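Local structure of peptidase M3B, oligoendopeptidase F (Enterococcus faecium, 2QR4) at residues Glu51-Tyr56 / Ser78-Lys83. The protein is an M3-family oligoendopeptidase that, like its relatives, probably hydrolyses peptide bonds in short peptides with the help of a zinc ion. Sequence-based numbering, arbitrary orientation.
Sequences EVIYVY and SSLFSK
An antiparallel helix pair, made by helices 33-63 and 68-87 of the N-terminal helical region, is joined here by an offset stack of Tyr54 on Phe81. The two ring centroids lie 5.0 Å apart and the planes are inclined by 24°, with CD2 of Phe81 over one face of the tyrosine, near its rim. Both side chains leave their helices with CG anti to the backbone N and beside the carbonyl carbon (chi1 176° for Tyr54, -164° for Phe81). The two side chains cross at about a right angle. At the root of the phenylalanine side chain, Phe81 CB approaches Tyr54 CD1 at 4.1 Å. The far side of the phenylalanine reaches the other helix's backbone, CE1 lying 3.9 Å from Glu51 CA. Ser78 OG stands at the edge of the tyrosine ring, near its plane and 3.5 Å from CE1; its hydrogen bond goes instead to the carbonyl of Tyr74, one turn earlier. Deeper in, Ile53 CD1 and Leu80 CD1 meet loosely at 4.4 Å, and helix 4-18 packs on them, Phe8 and Leu15 touching Ile53 and Tyr12 touching Leu80. With segment axes 9.3 Å apart at closest approach, the arrangement is that of a helical hairpin packed against a third helix.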
ATOM      1  N   GLU A  51      19.087 -11.604  -5.033  1.00 45.60           N
ATOM      2  CA  GLU A  51      18.785 -10.355  -5.701  1.00 49.06           C
ATOM      3  C   GLU A  51      18.466 -10.636  -7.170  1.00 50.45           C
ATOM      4  O   GLU A  51      17.506 -10.090  -7.722  1.00 49.84           O
ATOM      5  CB  GLU A  51      19.962  -9.389  -5.563  1.00 61.39           C
ATOM      6  CG  GLU A  51      19.681  -7.957  -5.998  1.00 74.47           C
ATOM      7  CD  GLU A  51      20.399  -6.929  -5.128  1.00 78.13           C
ATOM      8  OE1 GLU A  51      21.417  -7.278  -4.489  1.00 79.76           O
ATOM      9  OE2 GLU A  51      19.937  -5.771  -5.072  1.00 75.79           O
ATOM     10  N   VAL A  52      19.255 -11.520  -7.774  1.00 42.59           N
ATOM     11  CA  VAL A  52      19.095 -11.924  -9.170  1.00 40.28           C
ATOM     12  C   VAL A  52      17.715 -12.514  -9.435  1.00 41.59           C
ATOM     13  O   VAL A  52      17.022 -12.096 -10.345  1.00 43.27           O
ATOM     14  CB  VAL A  52      20.200 -12.941  -9.578  1.00 55.39           C
ATOM     15  CG1 VAL A  52      19.787 -13.751 -10.794  1.00 49.15           C
ATOM     16  CG2 VAL A  52      21.532 -12.224  -9.822  1.00 46.64           C
ATOM     17  N   ILE A  53      17.324 -13.490  -8.625  1.00 49.65           N
ATOM     18  CA  ILE A  53      15.988 -14.065  -8.674  1.00 42.07           C
ATOM     19  C   ILE A  53      14.905 -13.009  -8.435  1.00 42.51           C
ATOM     20  O   ILE A  53      13.898 -12.967  -9.131  1.00 45.42           O
ATOM     21  CB  ILE A  53      15.849 -15.155  -7.604  1.00 56.33           C
ATOM     22  CG1 ILE A  53      16.860 -16.276  -7.855  1.00 50.75           C
ATOM     23  CG2 ILE A  53      14.430 -15.706  -7.542  1.00 41.54           C
ATOM     24  CD1 ILE A  53      16.914 -17.260  -6.711  1.00 50.81           C
ATOM     25  N   TYR A  54      15.101 -12.152  -7.442  1.00 43.49           N
ATOM     26  CA  TYR A  54      14.130 -11.096  -7.204  1.00 45.25           C
ATOM     27  C   TYR A  54      13.939 -10.178  -8.433  1.00 48.92           C
ATOM     28  O   TYR A  54      12.832 -10.060  -8.976  1.00 43.94           O
ATOM     29  CB  TYR A  54      14.511 -10.273  -5.986  1.00 45.84           C
ATOM     30  CG  TYR A  54      13.581  -9.111  -5.771  1.00 47.35           C
ATOM     31  CD1 TYR A  54      12.408  -9.261  -5.030  1.00 40.65           C
ATOM     32  CD2 TYR A  54      13.869  -7.858  -6.315  1.00 43.64           C
ATOM     33  CE1 TYR A  54      11.563  -8.193  -4.821  1.00 40.08           C
ATOM     34  CE2 TYR A  54      13.018  -6.790  -6.121  1.00 54.33           C
ATOM     35  CZ  TYR A  54      11.865  -6.967  -5.377  1.00 51.37           C
ATOM     36  OH  TYR A  54      11.017  -5.906  -5.191  1.00 62.78           O
ATOM     37  N   VAL A  55      15.021  -9.529  -8.853  1.00 46.50           N
ATOM     38  CA  VAL A  55      15.008  -8.651 -10.015  1.00 42.79           C
ATOM     39  C   VAL A  55      14.334  -9.317 -11.220  1.00 44.42           C
ATOM     40  O   VAL A  55      13.515  -8.703 -11.907  1.00 50.63           O
ATOM     41  CB  VAL A  55      16.443  -8.201 -10.376  1.00 46.31           C
ATOM     42  CG1 VAL A  55      16.542  -7.774 -11.839  1.00 35.78           C
ATOM     43  CG2 VAL A  55      16.892  -7.093  -9.435  1.00 37.68           C
ATOM     44  N   TYR A  56      14.649 -10.583 -11.452  1.00 29.84           N
ATOM     45  CA  TYR A  56      14.059 -11.312 -12.568  1.00 44.02           C
ATOM     46  C   TYR A  56      12.546 -11.464 -12.453  1.00 47.97           C
ATOM     47  O   TYR A  56      11.814 -11.249 -13.423  1.00 50.18           O
ATOM     48  CB  TYR A  56      14.679 -12.698 -12.701  1.00 49.01           C
ATOM     49  CG  TYR A  56      14.019 -13.531 -13.775  1.00 57.76           C
ATOM     50  CD1 TYR A  56      14.065 -13.133 -15.112  1.00 62.19           C
ATOM     51  CD2 TYR A  56      13.340 -14.707 -13.462  1.00 55.75           C
ATOM     52  CE1 TYR A  56      13.462 -13.889 -16.111  1.00 65.30           C
ATOM     53  CE2 TYR A  56      12.738 -15.478 -14.457  1.00 56.21           C
ATOM     54  CZ  TYR A  56      12.802 -15.060 -15.779  1.00 61.42           C
ATOM     55  OH  TYR A  56      12.207 -15.804 -16.778  1.00 59.25           O
ATOM     56  N   SER A  78       9.667 -12.293  -3.528  1.00 40.80           N
ATOM     57  CA  SER A  78       9.725 -11.239  -2.510  1.00 41.45           C
ATOM     58  C   SER A  78       9.889 -11.816  -1.115  1.00 41.47           C
ATOM     59  O   SER A  78      10.710 -11.324  -0.346  1.00 47.29           O
ATOM     60  CB  SER A  78       8.517 -10.302  -2.570  1.00 34.20           C
ATOM     61  OG  SER A  78       8.489  -9.647  -3.826  1.00 54.58           O
ATOM     62  N   SER A  79       9.129 -12.864  -0.790  1.00 39.79           N
ATOM     63  CA  SER A  79       9.264 -13.505   0.523  1.00 46.55           C
ATOM     64  C   SER A  79      10.682 -14.010   0.735  1.00 38.47           C
ATOM     65  O   SER A  79      11.247 -13.805   1.793  1.00 47.73           O
ATOM     66  CB  SER A  79       8.288 -14.670   0.694  1.00 35.01           C
ATOM     67  OG  SER A  79       6.969 -14.236   0.522  1.00 52.98           O
ATOM     68  N   LEU A  80      11.243 -14.667  -0.280  1.00 38.34           N
ATOM     69  CA  LEU A  80      12.607 -15.208  -0.217  1.00 47.40           C
ATOM     70  C   LEU A  80      13.589 -14.079   0.044  1.00 47.33           C
ATOM     71  O   LEU A  80      14.470 -14.204   0.885  1.00 44.01           O
ATOM     72  CB  LEU A  80      12.988 -15.859  -1.548  1.00 47.25           C
ATOM     73  CG  LEU A  80      13.882 -17.106  -1.663  1.00 45.78           C
ATOM     74  CD1 LEU A  80      14.801 -16.927  -2.835  1.00 42.67           C
ATOM     75  CD2 LEU A  80      14.673 -17.417  -0.411  1.00 39.80           C
ATOM     76  N   PHE A  81      13.425 -12.975  -0.684  1.00 49.33           N
ATOM     77  CA  PHE A  81      14.328 -11.832  -0.563  1.00 51.28           C
ATOM     78  C   PHE A  81      14.325 -11.257   0.850  1.00 51.61           C
ATOM     79  O   PHE A  81      15.385 -11.073   1.452  1.00 51.52           O
ATOM     80  CB  PHE A  81      13.965 -10.744  -1.567  1.00 51.60           C
ATOM     81  CG  PHE A  81      15.049  -9.734  -1.774  1.00 60.81           C
ATOM     82  CD1 PHE A  81      16.354 -10.137  -2.034  1.00 64.18           C
ATOM     83  CD2 PHE A  81      14.772  -8.382  -1.714  1.00 56.41           C
ATOM     84  CE1 PHE A  81      17.364  -9.203  -2.229  1.00 66.48           C
ATOM     85  CE2 PHE A  81      15.778  -7.440  -1.915  1.00 63.89           C
ATOM     86  CZ  PHE A  81      17.071  -7.849  -2.175  1.00 56.10           C
ATOM     87  N   SER A  82      13.140 -10.984   1.384  1.00 40.08           N
ATOM     88  CA  SER A  82      13.037 -10.499   2.764  1.00 49.67           C
ATOM     89  C   SER A  82      13.568 -11.520   3.762  1.00 41.39           C
ATOM     90  O   SER A  82      14.224 -11.155   4.727  1.00 47.53           O
ATOM     91  CB  SER A  82      11.606 -10.068   3.131  1.00 47.82           C
ATOM     92  OG  SER A  82      10.658 -11.035   2.729  1.00 65.74           O
ATOM     93  N   LYS A  83      13.321 -12.799   3.509  1.00 37.57           N
ATOM     94  CA  LYS A  83      13.811 -13.822   4.407  1.00 38.51           C
ATOM     95  C   LYS A  83      15.347 -13.816   4.433  1.00 51.29           C
ATOM     96  O   LYS A  83      15.958 -13.863   5.504  1.00 47.60           O
ATOM     97  CB  LYS A  83      13.293 -15.200   4.012  1.00 43.92           C
ATOM     98  CG  LYS A  83      13.767 -16.285   4.966  1.00 60.99           C
ATOM     99  CD  LYS A  83      13.085 -17.624   4.736  1.00 68.21           C
ATOM    100  CE  LYS A  83      13.785 -18.430   3.654  1.00 75.13           C
ATOM    101  NZ  LYS A  83      13.140 -19.755   3.461  1.00 76.04           N
TER